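Local coordinates for hypothetical protein EF2904 (Enterococcus faecalis, PDB 2AZ4), which is of unknown function but carries a two-zinc metallo-beta-lactamase fold and may act as an RNA-binding exonuclease, at residues I51-L54 against I55-L59; L176-P180 against D181-T185. One frame throughout, in Å; residues are numbered along the deposited sequence.

Contact 1. Residues I51-L54 against I55-L59; sequences IETL and INNRL
With CG beside its own backbone N (chi1 -77°) and the amide plane turned by chi2 -74° so that ND2 faces T53 O, N57 lies alongside T53 and hands its carboxamide NH2 back to the T53 carbonyl, while T53 CG2, anti to the backbone N, runs out next to the same amide. The pair sits where the short helix 51-56 ends in a Schellman motif, with R58 at positive phi as the C-prime residue. T53 O takes two bonds: N57 ND2 at 2.9 Å and N57 N at 3.0 Å come to it from opposite faces of its carbonyl plane, so the last turn is closed by side chain and backbone together. The T53 hydroxyl is engaged elsewhere, with D48. Before this, the regular helical bonds run from I55 N to I51 O and from N56 N to E52 O. The positive phi of R58 turns the chain out of the helix: L59 N reaches L54 O at 2.8 Å, enclosing the shorter-span bond from R58 N to I55 O. Apolar contacts flank these bonds. I51 and I55 lie side by side, CG1 to CG1 at 4.1 Å, and I51 also rests on Y67. L59, brought back by this turn, shares L46 with N57 and meets L54 at about a right angle, its CD1 4.0 Å from L54 CD2.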
ATOM      1  N   ILE A  51      20.926  -3.388   8.019  1.00 26.08           N
ATOM      2  CA  ILE A  51      20.491  -4.775   7.825  1.00 26.00           C
ATOM      3  C   ILE A  51      20.697  -5.679   9.065  1.00 26.46           C
ATOM      4  O   ILE A  51      19.798  -6.420   9.453  1.00 26.57           O
ATOM      5  CB  ILE A  51      21.053  -5.390   6.517  1.00 25.95           C
ATOM      6  CG1 ILE A  51      20.356  -6.731   6.208  1.00 25.86           C
ATOM      7  CG2 ILE A  51      22.588  -5.451   6.537  1.00 24.93           C
ATOM      8  CD1 ILE A  51      19.804  -6.809   4.803  1.00 25.73           C
ATOM      9  N   GLU A  52      21.849  -5.566   9.716  1.00 27.48           N
ATOM     10  CA  GLU A  52      22.160  -6.351  10.921  1.00 28.05           C
ATOM     11  C   GLU A  52      21.178  -6.095  12.054  1.00 27.41           C
ATOM     12  O   GLU A  52      20.771  -7.014  12.764  1.00 27.85           O
ATOM     13  CB  GLU A  52      23.575  -6.031  11.402  1.00 28.86           C
ATOM     14  CG  GLU A  52      24.599  -7.115  11.094  1.00 33.56           C
ATOM     15  CD  GLU A  52      25.089  -7.094   9.661  1.00 39.25           C
ATOM     16  OE1 GLU A  52      25.287  -5.982   9.111  1.00 43.16           O
ATOM     17  OE2 GLU A  52      25.296  -8.195   9.088  1.00 42.31           O
ATOM     18  N   THR A  53      20.807  -4.833  12.218  1.00 26.48           N
ATOM     19  CA  THR A  53      19.872  -4.422  13.244  1.00 26.05           C
ATOM     20  C   THR A  53      18.519  -5.058  12.962  1.00 25.38           C
ATOM     21  O   THR A  53      17.894  -5.616  13.864  1.00 24.49           O
ATOM     22  CB  THR A  53      19.784  -2.876  13.312  1.00 26.07           C
ATOM     23  OG1 THR A  53      21.103  -2.351  13.529  1.00 27.23           O
ATOM     24  CG2 THR A  53      18.878  -2.410  14.440  1.00 26.20           C
ATOM     25  N   LEU A  54      18.098  -4.994  11.699  1.00 24.56           N
ATOM     26  CA  LEU A  54      16.836  -5.579  11.259  1.00 24.21           C
ATOM     27  C   LEU A  54      16.846  -7.103  11.367  1.00 24.26           C
ATOM     28  O   LEU A  54      15.851  -7.699  11.759  1.00 24.18           O
ATOM     29  CB  LEU A  54      16.479  -5.129   9.827  1.00 23.97           C
ATOM     30  CG  LEU A  54      16.273  -3.624   9.544  1.00 23.01           C
ATOM     31  CD1 LEU A  54      15.981  -3.428   8.060  1.00 22.89           C
ATOM     32  CD2 LEU A  54      15.167  -3.027  10.389  1.00 23.80           C
ATOM     33  N   ILE A  55      17.980  -7.717  11.030  1.00 24.35           N
ATOM     34  CA  ILE A  55      18.152  -9.156  11.141  1.00 25.51           C
ATOM     35  C   ILE A  55      18.060  -9.567  12.630  1.00 26.04           C
ATOM     36  O   ILE A  55      17.194 -10.369  13.003  1.00 26.59           O
ATOM     37  CB  ILE A  55      19.488  -9.612  10.468  1.00 25.18           C
ATOM     38  CG1 ILE A  55      19.331  -9.617   8.940  1.00 25.46           C
ATOM     39  CG2 ILE A  55      19.920 -10.993  10.956  1.00 26.80           C
ATOM     40  CD1 ILE A  55      18.284 -10.581   8.424  1.00 23.82           C
ATOM     41  N   ASN A  56      18.911  -8.957  13.460  1.00 26.50           N
ATOM     42  CA  ASN A  56      18.985  -9.226  14.909  1.00 26.83           C
ATOM     43  C   ASN A  56      17.654  -9.041  15.636  1.00 26.53           C
ATOM     44  O   ASN A  56      17.384  -9.683  16.635  1.00 26.96           O
ATOM     45  CB  ASN A  56      20.037  -8.329  15.563  1.00 26.99           C
ATOM     46  CG  ASN A  56      21.468  -8.721  15.202  1.00 30.00           C
ATOM     47  OD1 ASN A  56      21.707  -9.750  14.577  1.00 34.27           O
ATOM     48  ND2 ASN A  56      22.428  -7.896  15.608  1.00 33.63           N
ATOM     49  N   ASN A  57      16.833  -8.136  15.138  1.00 26.09           N
ATOM     50  CA  ASN A  57      15.533  -7.885  15.740  1.00 25.57           C
ATOM     51  C   ASN A  57      14.395  -8.596  15.041  1.00 24.77           C
ATOM     52  O   ASN A  57      13.220  -8.349  15.338  1.00 24.84           O
ATOM     53  CB  ASN A  57      15.292  -6.381  15.828  1.00 25.54           C
ATOM     54  CG  ASN A  57      16.071  -5.754  16.959  1.00 27.52           C
ATOM     55  OD1 ASN A  57      15.713  -5.919  18.123  1.00 28.03           O
ATOM     56  ND2 ASN A  57      17.159  -5.049  16.630  1.00 27.23           N
ATOM     57  N   ARG A  58      14.750  -9.473  14.105  1.00 24.53           N
ATOM     58  CA  ARG A  58      13.776 -10.293  13.397  1.00 24.74           C
ATOM     59  C   ARG A  58      12.765  -9.475  12.592  1.00 23.89           C
ATOM     60  O   ARG A  58      11.653  -9.942  12.340  1.00 23.88           O
ATOM     61  CB  ARG A  58      13.041 -11.192  14.399  1.00 25.30           C
ATOM     62  CG  ARG A  58      12.653 -12.545  13.916  1.00 27.89           C
ATOM     63  CD  ARG A  58      11.233 -12.834  14.423  1.00 32.41           C
ATOM     64  NE  ARG A  58      11.090 -14.156  15.015  1.00 33.97           N
ATOM     65  CZ  ARG A  58       9.941 -14.645  15.474  1.00 33.17           C
ATOM     66  NH1 ARG A  58       8.823 -13.919  15.424  1.00 31.28           N
ATOM     67  NH2 ARG A  58       9.912 -15.860  15.981  1.00 32.09           N
ATOM     68  N   LEU A  59      13.137  -8.266  12.165  1.00 22.93           N
ATOM     69  CA  LEU A  59      12.204  -7.473  11.363  1.00 22.32           C
ATOM     70  C   LEU A  59      12.281  -7.826   9.873  1.00 20.94           C
ATOM     71  O   LEU A  59      11.345  -7.584   9.110  1.00 19.65           O
ATOM     72  CB  LEU A  59      12.384  -5.975  11.624  1.00 22.66           C
ATOM     73  CG  LEU A  59      12.239  -5.660  13.103  1.00 23.67           C
ATOM     74  CD1 LEU A  59      12.782  -4.278  13.362  1.00 25.11           C
ATOM     75  CD2 LEU A  59      10.754  -5.751  13.542  1.00 24.41           C
TER

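Contact 2. Residues L176-P180 against D181-T185; sequences LIRTP and DHFIT
One face of the F183 ring carries the guanidinium of R178, stacked flat with the planes 18° apart; L176 CB and the I177 carbonyl oxygen border the ring's rim, in plane. R178 CZ lies 3.9 Å from the centroid of the F183 ring and 16° off its normal, a cation-pi contact over the face, and NH1 comes closest, 3.4 Å from F183 CG. The arginine gets there by running alongside the phenylalanine and bending late (chi3 -138°), while F183 swings its ring anti to its own backbone N. The H182 imidazole receives T179 OG1 at its edge, although both are hydrogen-bonded elsewhere, H182 ND1 to E211 and T179 OG1 to T7.

These side chains ride on a beta hairpin of antiparallel strands, 173-179 and 182-186, joined by a type I turn from T179 to H182. I177 and I184 form a hydrogen-bonded pair, with I177 N to I184 O at 2.8 Å and I184 N to I177 O at 2.9 Å. R178 opposite F183 is a non-hydrogen-bonded pair, which sets the two side chains directly next to each other.

Farther from the turn on that face, L176 lies beside T185, and F203 of helix 197-207 packs on both. The other face carries I177 and I184, which both touch V25 of strand 22-27; between them, I177 CB meets I184 CG1 at 3.8 Å.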
ATOM      1  N   LEU A 176      -0.453 -14.706  -9.767  1.00 17.80           N
ATOM      2  CA  LEU A 176      -0.852 -16.071 -10.059  1.00 18.59           C
ATOM      3  C   LEU A 176       0.422 -16.778 -10.468  1.00 18.74           C
ATOM      4  O   LEU A 176       1.060 -16.399 -11.454  1.00 19.70           O
ATOM      5  CB  LEU A 176      -1.868 -16.152 -11.197  1.00 18.75           C
ATOM      6  CG  LEU A 176      -3.210 -15.434 -11.098  1.00 21.16           C
ATOM      7  CD1 LEU A 176      -3.986 -15.802 -12.331  1.00 25.07           C
ATOM      8  CD2 LEU A 176      -3.962 -15.845  -9.891  1.00 21.54           C
ATOM      9  N   ILE A 177       0.782 -17.801  -9.709  1.00 18.65           N
ATOM     10  CA  ILE A 177       2.093 -18.441  -9.843  1.00 19.60           C
ATOM     11  C   ILE A 177       1.985 -19.893 -10.320  1.00 19.97           C
ATOM     12  O   ILE A 177       1.321 -20.699  -9.689  1.00 19.61           O
ATOM     13  CB  ILE A 177       2.853 -18.351  -8.492  1.00 18.79           C
ATOM     14  CG1 ILE A 177       3.060 -16.881  -8.108  1.00 19.09           C
ATOM     15  CG2 ILE A 177       4.225 -19.091  -8.547  1.00 20.08           C
ATOM     16  CD1 ILE A 177       3.034 -16.629  -6.580  1.00 18.48           C
ATOM     17  N   ARG A 178       2.639 -20.223 -11.428  1.00 20.91           N
ATOM     18  CA  ARG A 178       2.602 -21.595 -11.900  1.00 22.27           C
ATOM     19  C   ARG A 178       3.987 -22.206 -12.045  1.00 22.95           C
ATOM     20  O   ARG A 178       4.906 -21.560 -12.558  1.00 22.26           O
ATOM     21  CB  ARG A 178       1.817 -21.699 -13.216  1.00 22.29           C
ATOM     22  CG  ARG A 178       0.331 -21.467 -13.004  1.00 24.87           C
ATOM     23  CD  ARG A 178      -0.393 -21.551 -14.315  1.00 30.96           C
ATOM     24  NE  ARG A 178      -1.406 -20.512 -14.452  1.00 34.91           N
ATOM     25  CZ  ARG A 178      -2.705 -20.677 -14.218  1.00 35.08           C
ATOM     26  NH1 ARG A 178      -3.178 -21.848 -13.809  1.00 34.47           N
ATOM     27  NH2 ARG A 178      -3.529 -19.652 -14.390  1.00 34.52           N
ATOM     28  N   THR A 179       4.125 -23.430 -11.536  1.00 23.21           N
ATOM     29  CA  THR A 179       5.202 -24.348 -11.933  1.00 24.67           C
ATOM     30  C   THR A 179       4.520 -25.464 -12.743  1.00 25.63           C
ATOM     31  O   THR A 179       3.280 -25.524 -12.777  1.00 25.64           O
ATOM     32  CB  THR A 179       5.936 -24.916 -10.715  1.00 24.77           C
ATOM     33  OG1 THR A 179       5.029 -25.678  -9.907  1.00 25.91           O
ATOM     34  CG2 THR A 179       6.501 -23.788  -9.858  1.00 24.66           C
ATOM     35  N   PRO A 180       5.296 -26.334 -13.424  1.00 26.19           N
ATOM     36  CA  PRO A 180       4.626 -27.339 -14.272  1.00 26.77           C
ATOM     37  C   PRO A 180       3.507 -28.172 -13.608  1.00 26.82           C
ATOM     38  O   PRO A 180       2.565 -28.561 -14.284  1.00 27.29           O
ATOM     39  CB  PRO A 180       5.785 -28.220 -14.730  1.00 27.43           C
ATOM     40  CG  PRO A 180       6.948 -27.260 -14.761  1.00 26.28           C
ATOM     41  CD  PRO A 180       6.761 -26.453 -13.514  1.00 26.20           C
ATOM     42  N   ASP A 181       3.569 -28.410 -12.305  1.00 26.83           N
ATOM     43  CA  ASP A 181       2.528 -29.222 -11.675  1.00 27.10           C
ATOM     44  C   ASP A 181       1.609 -28.461 -10.739  1.00 26.41           C
ATOM     45  O   ASP A 181       0.659 -29.047 -10.220  1.00 26.04           O
ATOM     46  CB  ASP A 181       3.150 -30.387 -10.899  1.00 28.44           C
ATOM     47  CG  ASP A 181       3.764 -31.457 -11.806  1.00 31.33           C
ATOM     48  OD1 ASP A 181       3.468 -31.506 -13.026  1.00 35.98           O
ATOM     49  OD2 ASP A 181       4.558 -32.265 -11.279  1.00 36.70           O
ATOM     50  N   HIS A 182       1.897 -27.176 -10.487  1.00 24.86           N
ATOM     51  CA  HIS A 182       1.145 -26.428  -9.477  1.00 23.86           C
ATOM     52  C   HIS A 182       0.746 -25.017  -9.850  1.00 23.84           C
ATOM     53  O   HIS A 182       1.420 -24.343 -10.637  1.00 22.62           O
ATOM     54  CB  HIS A 182       1.897 -26.410  -8.146  1.00 23.07           C
ATOM     55  CG  HIS A 182       2.249 -27.771  -7.658  1.00 24.19           C
ATOM     56  ND1 HIS A 182       1.351 -28.575  -6.986  1.00 23.06           N
ATOM     57  CD2 HIS A 182       3.388 -28.494  -7.782  1.00 24.10           C
ATOM     58  CE1 HIS A 182       1.931 -29.726  -6.698  1.00 25.46           C
ATOM     59  NE2 HIS A 182       3.166 -29.701  -7.166  1.00 25.34           N
ATOM     60  N   PHE A 183      -0.345 -24.585  -9.229  1.00 23.94           N
ATOM     61  CA  PHE A 183      -0.938 -23.277  -9.446  1.00 24.31           C
ATOM     62  C   PHE A 183      -1.282 -22.732  -8.072  1.00 24.41           C
ATOM     63  O   PHE A 183      -2.138 -23.287  -7.369  1.00 24.86           O
ATOM     64  CB  PHE A 183      -2.212 -23.417 -10.300  1.00 24.26           C
ATOM     65  CG  PHE A 183      -3.056 -22.156 -10.377  1.00 24.26           C
ATOM     66  CD1 PHE A 183      -2.460 -20.889 -10.410  1.00 23.27           C
ATOM     67  CD2 PHE A 183      -4.438 -22.240 -10.446  1.00 22.92           C
ATOM     68  CE1 PHE A 183      -3.238 -19.728 -10.471  1.00 24.97           C
ATOM     69  CE2 PHE A 183      -5.229 -21.085 -10.529  1.00 22.96           C
ATOM     70  CZ  PHE A 183      -4.636 -19.829 -10.542  1.00 22.92           C
ATOM     71  N   ILE A 184      -0.594 -21.656  -7.682  1.00 23.76           N
ATOM     72  CA  ILE A 184      -0.824 -21.012  -6.396  1.00 22.78           C
ATOM     73  C   ILE A 184      -1.039 -19.499  -6.587  1.00 22.06           C
ATOM     74  O   ILE A 184      -0.720 -18.955  -7.626  1.00 22.49           O
ATOM     75  CB  ILE A 184       0.292 -21.334  -5.385  1.00 23.35           C
ATOM     76  CG1 ILE A 184       1.614 -20.667  -5.778  1.00 22.99           C
ATOM     77  CG2 ILE A 184       0.442 -22.866  -5.235  1.00 22.21           C
ATOM     78  CD1 ILE A 184       2.683 -20.827  -4.721  1.00 25.36           C
ATOM     79  N   THR A 185      -1.604 -18.841  -5.585  1.00 21.39           N
ATOM     80  CA  THR A 185      -2.072 -17.481  -5.737  1.00 20.39           C
ATOM     81  C   THR A 185      -1.774 -16.686  -4.482  1.00 19.85           C
ATOM     82  O   THR A 185      -2.024 -17.158  -3.378  1.00 20.51           O
ATOM     83  CB  THR A 185      -3.604 -17.468  -5.992  1.00 19.78           C
ATOM     84  OG1 THR A 185      -3.887 -18.211  -7.188  1.00 20.09           O
ATOM     85  CG2 THR A 185      -4.100 -16.048  -6.155  1.00 19.24           C
TER

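Contact 1 precedes contact 2 along the chain, and the two do not touch: their centres are 32 Å apart and their nearest atoms about 20 Å. Helix 51-56 follows strand 30-34 of one seven-strand sheet, whereas the 176-185 hairpin forms adjacent strands of the other. One face of contact 2 packs on strand 22-27 and so belongs to the interface between the two sheets, while the other meets helix 197-207. In contact 1 the side chain of L59 is about 11 Å from that of D96, a ligand of one zinc ion, too far to touch it. Contact 2 lies away from the site, but strand 182-186 ends shortly before D189, which binds both zinc ions.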